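Local coordinates for SspB protein (Streptomyces clavuligerus, PDB 6JUF) that probably acts as a metal-dependent DNA nuclease in the SspABCD-SspE system, a phosphorothioation-sensing bacterial defence against phages, at residues F221-A235 against F268-V282. Residues are numbered along the deposited sequence; the frame is centred on the assembly and turned at random.
Sequences FTSGSRPSLPARIIA and FRIREADIAAALEKV
Ala231 and Ala278 meet CB to CB at 3.9 Å where helix 231-243 crosses helix 272-285, in a run of helices and a three-stranded sheet whose order is consistent with a winged-helix fold. These small side chains let the axes of segments 231-235 and 272-282 approach to 8.4 Å at a crossing angle of -102°. One turn on, Ala235 CB sits against both methyls of Val282 (3.8 Å to CG2), while Leu279 CD2 reaches Ala235 CA. Ile234 sets CG2 and CD1 on Ala278 CB and meets Ile270 tip to tip, CD1 to CD1 at 4.0 Å. With chi1 at 58°, Ile270 sends its CG1-CD1 arm to Ile234 while the CG2 branch, beside the backbone N, meets Arg226 CG at 3.5 Å. Leu229 crosses Phe268 at about a right angle, CD2 against Phe268 CB and the near ring atoms, CD1 over one face toward the rim; Trp111 also packs on Leu229.

Beyond this apolar seam, Arg226 grips Arg269 O side-on. Arg226 NH2 bonds Arg269 O at 3.0 Å (147° at the hydrogen) on a lone pair in the carbonyl plane; NE reaches the same oxygen from above that plane. The guanidinium's far end holds Thr222 O and OG1, and OG1 also bonds Gly206 O. Arg269, anchored by NE to Arg266 O, presents a guanidinium face to Phe221 CG, and its NH1 donates at 3.1 Å to a water that donates to Thr222 O at 2.8 Å.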
ATOM      1  N   PHE B 221       5.330 -14.951  14.296  1.00 13.46           N
ATOM      2  CA  PHE B 221       4.077 -14.939  13.579  1.00 13.62           C
ATOM      3  C   PHE B 221       2.997 -14.684  14.632  1.00 16.10           C
ATOM      4  O   PHE B 221       3.053 -15.190  15.754  1.00 18.26           O
ATOM      5  CB  PHE B 221       3.884 -16.191  12.665  1.00 15.18           C
ATOM      6  CG  PHE B 221       4.863 -16.241  11.524  1.00 16.84           C
ATOM      7  CD1 PHE B 221       4.899 -15.181  10.584  1.00 19.40           C
ATOM      8  CD2 PHE B 221       5.802 -17.270  11.410  1.00 16.35           C
ATOM      9  CE1 PHE B 221       5.833 -15.176   9.549  1.00 19.77           C
ATOM     10  CE2 PHE B 221       6.702 -17.292  10.348  1.00 18.86           C
ATOM     11  CZ  PHE B 221       6.725 -16.230   9.429  1.00 18.37           C
ATOM     12  N   THR B 222       2.016 -13.871  14.287  1.00 13.92           N
ATOM     13  CA  THR B 222       0.981 -13.468  15.240  1.00 15.10           C
ATOM     14  C   THR B 222      -0.142 -14.501  15.315  1.00 16.98           C
ATOM     15  O   THR B 222      -0.250 -15.379  14.477  1.00 16.83           O
ATOM     16  CB  THR B 222       0.361 -12.119  14.865  1.00 15.93           C
ATOM     17  OG1 THR B 222      -0.230 -12.247  13.567  1.00 13.92           O
ATOM     18  CG2 THR B 222       1.422 -11.007  14.836  1.00 15.47           C
ATOM     19  N   SER B 223      -0.965 -14.412  16.353  1.00 18.14           N
ATOM     20  CA  SER B 223      -2.080 -15.388  16.463  1.00 22.43           C
ATOM     21  C   SER B 223      -3.411 -14.839  16.927  1.00 29.14           C
ATOM     22  O   SER B 223      -4.250 -15.593  17.421  1.00 39.75           O
ATOM     23  CB  SER B 223      -1.679 -16.635  17.291  1.00 25.51           C
ATOM     24  OG  SER B 223      -1.085 -16.220  18.480  1.00 29.90           O
ATOM     25  N   GLY B 224      -3.651 -13.553  16.777  1.00 24.01           N
ATOM     26  CA  GLY B 224      -5.033 -13.063  17.035  1.00 29.79           C
ATOM     27  C   GLY B 224      -6.104 -13.356  15.965  1.00 29.80           C
ATOM     28  O   GLY B 224      -5.939 -14.185  15.036  1.00 32.08           O
ATOM     29  N   SER B 225      -7.244 -12.689  16.104  1.00 21.87           N
ATOM     30  CA  SER B 225      -8.321 -12.855  15.123  1.00 23.93           C
ATOM     31  C   SER B 225      -7.981 -11.959  13.926  1.00 22.55           C
ATOM     32  O   SER B 225      -7.112 -11.069  14.026  1.00 24.56           O
ATOM     33  CB  SER B 225      -9.661 -12.472  15.698  1.00 25.02           C
ATOM     34  OG  SER B 225      -9.729 -11.064  15.834  1.00 25.08           O
ATOM     35  N   ARG B 226      -8.656 -12.183  12.811  1.00 17.33           N
ATOM     36  CA  ARG B 226      -8.235 -11.566  11.534  1.00 18.31           C
ATOM     37  C   ARG B 226      -9.448 -10.908  10.855  1.00 13.25           C
ATOM     38  O   ARG B 226      -9.995 -11.444   9.909  1.00 14.38           O
ATOM     39  CB  ARG B 226      -7.644 -12.611  10.586  1.00 20.09           C
ATOM     40  CG  ARG B 226      -6.577 -13.501  11.207  1.00 20.99           C
ATOM     41  CD  ARG B 226      -5.198 -13.171  10.774  1.00 13.92           C
ATOM     42  NE  ARG B 226      -4.235 -14.067  11.397  1.00 12.60           N
ATOM     43  CZ  ARG B 226      -3.236 -13.676  12.192  1.00 15.26           C
ATOM     44  NH1 ARG B 226      -3.020 -12.395  12.415  1.00 13.97           N
ATOM     45  NH2 ARG B 226      -2.420 -14.568  12.750  1.00 15.30           N
ATOM     46  N   PRO B 227      -9.839  -9.733  11.340  1.00 13.53           N
ATOM     47  CA  PRO B 227     -11.000  -9.051  10.759  1.00 14.34           C
ATOM     48  C   PRO B 227     -10.853  -8.663   9.309  1.00 13.21           C
ATOM     49  O   PRO B 227     -11.874  -8.583   8.612  1.00 16.15           O
ATOM     50  CB  PRO B 227     -11.188  -7.813  11.646  1.00 17.81           C
ATOM     51  CG  PRO B 227      -9.801  -7.591  12.234  1.00 16.24           C
ATOM     52  CD  PRO B 227      -9.283  -8.982  12.493  1.00 15.79           C
ATOM     53  N   SER B 228      -9.621  -8.480   8.849  1.00 11.86           N
ATOM     54  CA  SER B 228      -9.346  -8.194   7.413  1.00 10.14           C
ATOM     55  C   SER B 228      -9.397  -9.366   6.433  1.00 10.82           C
ATOM     56  O   SER B 228      -9.282  -9.126   5.224  1.00 10.50           O
ATOM     57  CB  SER B 228      -7.997  -7.443   7.222  1.00 10.13           C
ATOM     58  OG  SER B 228      -6.948  -8.372   7.357  1.00 13.36           O
ATOM     59  N   LEU B 229      -9.613 -10.584   6.937  1.00  8.40           N
ATOM     60  CA  LEU B 229      -9.565 -11.832   6.111  1.00  8.05           C
ATOM     61  C   LEU B 229     -10.995 -12.266   5.843  1.00 10.11           C
ATOM     62  O   LEU B 229     -11.663 -12.812   6.755  1.00 11.01           O
ATOM     63  CB  LEU B 229      -8.760 -12.900   6.825  1.00  7.07           C
ATOM     64  CG  LEU B 229      -8.708 -14.297   6.163  1.00  9.86           C
ATOM     65  CD1 LEU B 229      -8.304 -14.248   4.695  1.00 11.05           C
ATOM     66  CD2 LEU B 229      -7.826 -15.222   7.029  1.00 10.55           C
ATOM     67  N   PRO B 230     -11.498 -11.990   4.627  1.00  8.33           N
ATOM     68  CA  PRO B 230     -12.916 -12.322   4.373  1.00  9.08           C
ATOM     69  C   PRO B 230     -13.169 -13.851   4.423  1.00  9.35           C
ATOM     70  O   PRO B 230     -12.324 -14.683   4.011  1.00  8.82           O
ATOM     71  CB  PRO B 230     -13.208 -11.756   2.952  1.00  8.11           C
ATOM     72  CG  PRO B 230     -12.121 -10.756   2.736  1.00  9.04           C
ATOM     73  CD  PRO B 230     -10.903 -11.310   3.475  1.00  9.23           C
ATOM     74  N   ALA B 231     -14.387 -14.208   4.898  1.00  9.52           N
ATOM     75  CA  ALA B 231     -14.834 -15.618   4.875  1.00  9.42           C
ATOM     76  C   ALA B 231     -14.714 -16.303   3.522  1.00  8.07           C
ATOM     77  O   ALA B 231     -14.285 -17.458   3.466  1.00 10.80           O
ATOM     78  CB  ALA B 231     -16.275 -15.693   5.371  1.00  9.85           C
ATOM     79  N   ARG B 232     -15.062 -15.607   2.428  1.00  8.61           N
ATOM     80  CA  ARG B 232     -14.958 -16.245   1.119  1.00  8.61           C
ATOM     81  C   ARG B 232     -13.498 -16.465   0.681  1.00  7.35           C
ATOM     82  O   ARG B 232     -13.212 -17.339  -0.090  1.00 10.31           O
ATOM     83  CB  ARG B 232     -15.742 -15.468   0.045  1.00  9.47           C
ATOM     84  CG  ARG B 232     -17.263 -15.651   0.294  1.00 11.17           C
ATOM     85  CD  ARG B 232     -18.097 -14.988  -0.806  1.00 14.07           C
ATOM     86  NE  ARG B 232     -18.089 -13.552  -0.647  1.00 15.49           N
ATOM     87  CZ  ARG B 232     -19.092 -12.716  -0.961  1.00 16.11           C
ATOM     88  NH1 ARG B 232     -20.240 -13.178  -1.429  1.00 17.23           N
ATOM     89  NH2 ARG B 232     -18.958 -11.412  -0.777  1.00 16.95           N
ATOM     90  N   ILE B 233     -12.561 -15.642   1.211  1.00  6.92           N
ATOM     91  CA  ILE B 233     -11.133 -15.935   0.901  1.00  8.08           C
ATOM     92  C   ILE B 233     -10.651 -17.214   1.626  1.00  7.66           C
ATOM     93  O   ILE B 233      -9.991 -18.077   1.041  1.00  9.08           O
ATOM     94  CB  ILE B 233     -10.195 -14.735   1.225  1.00  7.34           C
ATOM     95  CG1 ILE B 233     -10.522 -13.471   0.403  1.00  8.23           C
ATOM     96  CG2 ILE B 233      -8.712 -15.152   1.052  1.00  7.47           C
ATOM     97  CD1 ILE B 233     -10.391 -13.635  -1.105  1.00  9.75           C
ATOM     98  N   ILE B 234     -11.072 -17.352   2.888  1.00  7.98           N
ATOM     99  CA  ILE B 234     -10.853 -18.596   3.658  1.00  8.47           C
ATOM    100  C   ILE B 234     -11.450 -19.808   2.923  1.00  8.46           C
ATOM    101  O   ILE B 234     -10.777 -20.816   2.676  1.00  9.36           O
ATOM    102  CB  ILE B 234     -11.371 -18.474   5.099  1.00  7.98           C
ATOM    103  CG1 ILE B 234     -10.571 -17.382   5.862  1.00  6.98           C
ATOM    104  CG2 ILE B 234     -11.244 -19.811   5.821  1.00 10.62           C
ATOM    105  CD1 ILE B 234     -11.215 -16.922   7.188  1.00  7.54           C
ATOM    106  N   ALA B 235     -12.745 -19.696   2.560  1.00  8.86           N
ATOM    107  CA  ALA B 235     -13.420 -20.822   1.890  1.00  9.99           C
ATOM    108  C   ALA B 235     -12.788 -21.191   0.539  1.00  8.33           C
ATOM    109  O   ALA B 235     -12.582 -22.366   0.214  1.00 10.22           O
ATOM    110  CB  ALA B 235     -14.913 -20.510   1.754  1.00  9.16           C
ATOM    111  N   PHE B 268      -2.650 -18.757   6.817  1.00  8.96           N
ATOM    112  CA  PHE B 268      -3.285 -17.530   7.313  1.00  8.76           C
ATOM    113  C   PHE B 268      -3.118 -17.346   8.813  1.00  9.88           C
ATOM    114  O   PHE B 268      -3.545 -16.318   9.346  1.00  9.00           O
ATOM    115  CB  PHE B 268      -4.783 -17.465   6.939  1.00  7.58           C
ATOM    116  CG  PHE B 268      -5.058 -17.531   5.437  1.00  9.20           C
ATOM    117  CD1 PHE B 268      -4.202 -16.883   4.521  1.00  9.48           C
ATOM    118  CD2 PHE B 268      -6.230 -18.091   4.968  1.00  9.36           C
ATOM    119  CE1 PHE B 268      -4.506 -16.846   3.146  1.00 10.71           C
ATOM    120  CE2 PHE B 268      -6.546 -18.062   3.594  1.00  9.49           C
ATOM    121  CZ  PHE B 268      -5.697 -17.412   2.691  1.00  9.09           C
ATOM    122  N   ARG B 269      -2.592 -18.356   9.495  1.00 11.70           N
ATOM    123  CA  ARG B 269      -2.384 -18.338  10.950  1.00 13.28           C
ATOM    124  C   ARG B 269      -3.725 -18.075  11.640  1.00 10.83           C
ATOM    125  O   ARG B 269      -3.886 -17.111  12.406  1.00 10.88           O
ATOM    126  CB  ARG B 269      -1.211 -17.394  11.353  1.00 13.45           C
ATOM    127  CG  ARG B 269       0.167 -17.911  10.880  1.00 13.37           C
ATOM    128  CD  ARG B 269       0.321 -19.418  11.130  1.00 13.99           C
ATOM    129  NE  ARG B 269       1.582 -20.008  10.619  1.00 16.47           N
ATOM    130  CZ  ARG B 269       2.688 -20.095  11.338  1.00 14.59           C
ATOM    131  NH1 ARG B 269       2.690 -19.593  12.582  1.00 16.88           N
ATOM    132  NH2 ARG B 269       3.787 -20.638  10.811  1.00 15.10           N
ATOM    133  N   ILE B 270      -4.715 -18.882  11.277  1.00 11.90           N
ATOM    134  CA  ILE B 270      -6.056 -18.845  11.904  1.00 12.55           C
ATOM    135  C   ILE B 270      -6.376 -20.187  12.532  1.00 11.81           C
ATOM    136  O   ILE B 270      -5.838 -21.210  12.126  1.00 15.80           O
ATOM    137  CB  ILE B 270      -7.145 -18.420  10.893  1.00 12.79           C
ATOM    138  CG1 ILE B 270      -7.154 -19.393   9.680  1.00 13.71           C
ATOM    139  CG2 ILE B 270      -6.890 -16.936  10.522  1.00 14.63           C
ATOM    140  CD1 ILE B 270      -8.278 -19.108   8.679  1.00 16.75           C
ATOM    141  N   ARG B 271      -7.225 -20.148  13.566  1.00 14.93           N
ATOM    142  CA  ARG B 271      -7.625 -21.333  14.315  1.00 16.51           C
ATOM    143  C   ARG B 271      -8.686 -22.168  13.600  1.00 14.77           C
ATOM    144  O   ARG B 271      -9.411 -21.642  12.768  1.00 13.38           O
ATOM    145  CB  ARG B 271      -8.156 -20.889  15.678  1.00 18.50           C
ATOM    146  CG  ARG B 271      -7.072 -20.237  16.509  1.00 25.60           C
ATOM    147  CD  ARG B 271      -7.441 -20.146  17.978  1.00 34.70           C
ATOM    148  NE  ARG B 271      -6.803 -18.985  18.617  1.00 49.07           N
ATOM    149  CZ  ARG B 271      -5.490 -18.809  18.795  1.00 46.15           C
ATOM    150  NH1 ARG B 271      -4.603 -19.713  18.381  1.00 46.52           N
ATOM    151  NH2 ARG B 271      -5.053 -17.707  19.391  1.00 47.92           N
ATOM    152  N   GLU B 272      -8.766 -23.441  13.918  1.00 16.60           N
ATOM    153  CA  GLU B 272      -9.803 -24.325  13.376  1.00 16.70           C
ATOM    154  C   GLU B 272     -11.190 -23.719  13.508  1.00 16.09           C
ATOM    155  O   GLU B 272     -11.976 -23.871  12.578  1.00 13.04           O
ATOM    156  CB  GLU B 272      -9.771 -25.705  14.068  1.00 17.98           C
ATOM    157  CG  GLU B 272     -10.528 -26.768  13.298  1.00 15.86           C
ATOM    158  CD  GLU B 272     -10.372 -28.133  13.929  1.00 21.71           C
ATOM    159  OE1 GLU B 272      -9.224 -28.612  14.130  1.00 24.36           O
ATOM    160  OE2 GLU B 272     -11.405 -28.722  14.198  1.00 29.18           O
ATOM    161  N   ALA B 273     -11.499 -23.077  14.646  1.00 15.92           N
ATOM    162  CA  ALA B 273     -12.826 -22.496  14.920  1.00 17.44           C
ATOM    163  C   ALA B 273     -13.093 -21.422  13.894  1.00 14.29           C
ATOM    164  O   ALA B 273     -14.230 -21.243  13.441  1.00 16.13           O
ATOM    165  CB  ALA B 273     -12.913 -21.881  16.341  1.00 18.06           C
ATOM    166  N   ASP B 274     -12.061 -20.656  13.561  1.00 14.13           N
ATOM    167  CA  ASP B 274     -12.175 -19.547  12.621  1.00 14.51           C
ATOM    168  C   ASP B 274     -12.467 -20.075  11.207  1.00 12.80           C
ATOM    169  O   ASP B 274     -13.239 -19.478  10.442  1.00 12.43           O
ATOM    170  CB  ASP B 274     -10.844 -18.778  12.567  1.00 16.29           C
ATOM    171  CG  ASP B 274     -10.477 -18.166  13.891  1.00 22.22           C
ATOM    172  OD1 ASP B 274     -11.394 -17.637  14.549  1.00 20.66           O
ATOM    173  OD2 ASP B 274      -9.271 -18.218  14.244  1.00 25.89           O
ATOM    174  N   ILE B 275     -11.789 -21.148  10.837  1.00 11.24           N
ATOM    175  CA  ILE B 275     -12.025 -21.773   9.548  1.00  8.77           C
ATOM    176  C   ILE B 275     -13.454 -22.332   9.519  1.00 11.93           C
ATOM    177  O   ILE B 275     -14.152 -22.215   8.516  1.00 12.20           O
ATOM    178  CB  ILE B 275     -10.999 -22.874   9.299  1.00 11.67           C
ATOM    179  CG1 ILE B 275      -9.575 -22.288   9.173  1.00 11.88           C
ATOM    180  CG2 ILE B 275     -11.318 -23.668   8.059  1.00 13.58           C
ATOM    181  CD1 ILE B 275      -8.496 -23.357   9.285  1.00 13.52           C
ATOM    182  N   ALA B 276     -13.882 -22.953  10.616  1.00 10.44           N
ATOM    183  CA  ALA B 276     -15.254 -23.499  10.645  1.00 13.80           C
ATOM    184  C   ALA B 276     -16.279 -22.415  10.483  1.00 14.03           C
ATOM    185  O   ALA B 276     -17.270 -22.584   9.765  1.00 12.41           O
ATOM    186  CB  ALA B 276     -15.475 -24.220  11.977  1.00 14.76           C
ATOM    187  N   ALA B 277     -16.063 -21.303  11.170  1.00 11.84           N
ATOM    188  CA  ALA B 277     -17.049 -20.204  11.115  1.00 13.86           C
ATOM    189  C   ALA B 277     -17.152 -19.612   9.714  1.00 14.17           C
ATOM    190  O   ALA B 277     -18.266 -19.302   9.236  1.00 15.73           O
ATOM    191  CB  ALA B 277     -16.751 -19.127  12.133  1.00 15.18           C
ATOM    192  N   ALA B 278     -16.031 -19.490   9.021  1.00 11.26           N
ATOM    193  CA  ALA B 278     -16.046 -18.984   7.639  1.00 10.80           C
ATOM    194  C   ALA B 278     -16.754 -19.972   6.718  1.00 12.27           C
ATOM    195  O   ALA B 278     -17.548 -19.559   5.857  1.00 11.75           O
ATOM    196  CB  ALA B 278     -14.633 -18.732   7.144  1.00 10.93           C
ATOM    197  N   LEU B 279     -16.478 -21.277   6.883  1.00 10.89           N
ATOM    198  CA  LEU B 279     -17.061 -22.263   5.984  1.00 10.64           C
ATOM    199  C   LEU B 279     -18.581 -22.358   6.232  1.00 12.82           C
ATOM    200  O   LEU B 279     -19.351 -22.641   5.324  1.00 13.12           O
ATOM    201  CB  LEU B 279     -16.377 -23.623   6.173  1.00 11.41           C
ATOM    202  CG  LEU B 279     -14.915 -23.719   5.749  1.00 10.16           C
ATOM    203  CD1 LEU B 279     -14.334 -25.068   6.159  1.00 13.24           C
ATOM    204  CD2 LEU B 279     -14.728 -23.424   4.273  1.00 12.71           C
ATOM    205  N   GLU B 280     -18.982 -22.098   7.462  1.00 12.65           N
ATOM    206  CA  GLU B 280     -20.439 -22.170   7.746  1.00 15.24           C
ATOM    207  C   GLU B 280     -21.165 -21.065   7.020  1.00 14.89           C
ATOM    208  O   GLU B 280     -22.248 -21.250   6.463  1.00 15.24           O
ATOM    209  CB  GLU B 280     -20.676 -22.052   9.243  1.00 14.88           C
ATOM    210  CG  GLU B 280     -20.216 -23.341   9.930  1.00 23.97           C
ATOM    211  CD  GLU B 280     -20.693 -23.517  11.343  1.00 37.74           C
ATOM    212  OE1 GLU B 280     -20.865 -24.681  11.714  1.00 45.74           O
ATOM    213  OE2 GLU B 280     -20.917 -22.532  12.080  1.00 45.92           O
ATOM    214  N   LYS B 281     -20.591 -19.856   7.090  1.00 15.48           N
ATOM    215  CA  LYS B 281     -21.175 -18.709   6.406  1.00 14.77           C
ATOM    216  C   LYS B 281     -21.260 -18.923   4.914  1.00 15.87           C
ATOM    217  O   LYS B 281     -22.285 -18.684   4.295  1.00 17.29           O
ATOM    218  CB  LYS B 281     -20.367 -17.446   6.760  1.00 17.90           C
ATOM    219  CG  LYS B 281     -21.057 -16.165   6.356  1.00 24.41           C
ATOM    220  CD  LYS B 281     -20.237 -15.038   6.929  1.00 33.56           C
ATOM    221  CE  LYS B 281     -20.320 -13.772   6.094  1.00 33.21           C
ATOM    222  NZ  LYS B 281     -19.473 -12.788   6.843  1.00 36.44           N
ATOM    223  N   VAL B 282     -20.220 -19.516   4.342  1.00 15.34           N
ATOM    224  CA  VAL B 282     -20.172 -19.722   2.900  1.00 15.98           C
ATOM    225  C   VAL B 282     -21.043 -20.884   2.471  1.00 17.99           C
ATOM    226  O   VAL B 282     -21.752 -20.777   1.488  1.00 20.90           O
ATOM    227  CB  VAL B 282     -18.715 -19.814   2.425  1.00 16.89           C
ATOM    228  CG1 VAL B 282     -18.632 -20.065   0.923  1.00 16.56           C
ATOM    229  CG2 VAL B 282     -17.999 -18.508   2.721  1.00 17.65           C
TER
HETATM  230  O   HOH W   1       0.673 -18.046  14.327  1.00 21.16           O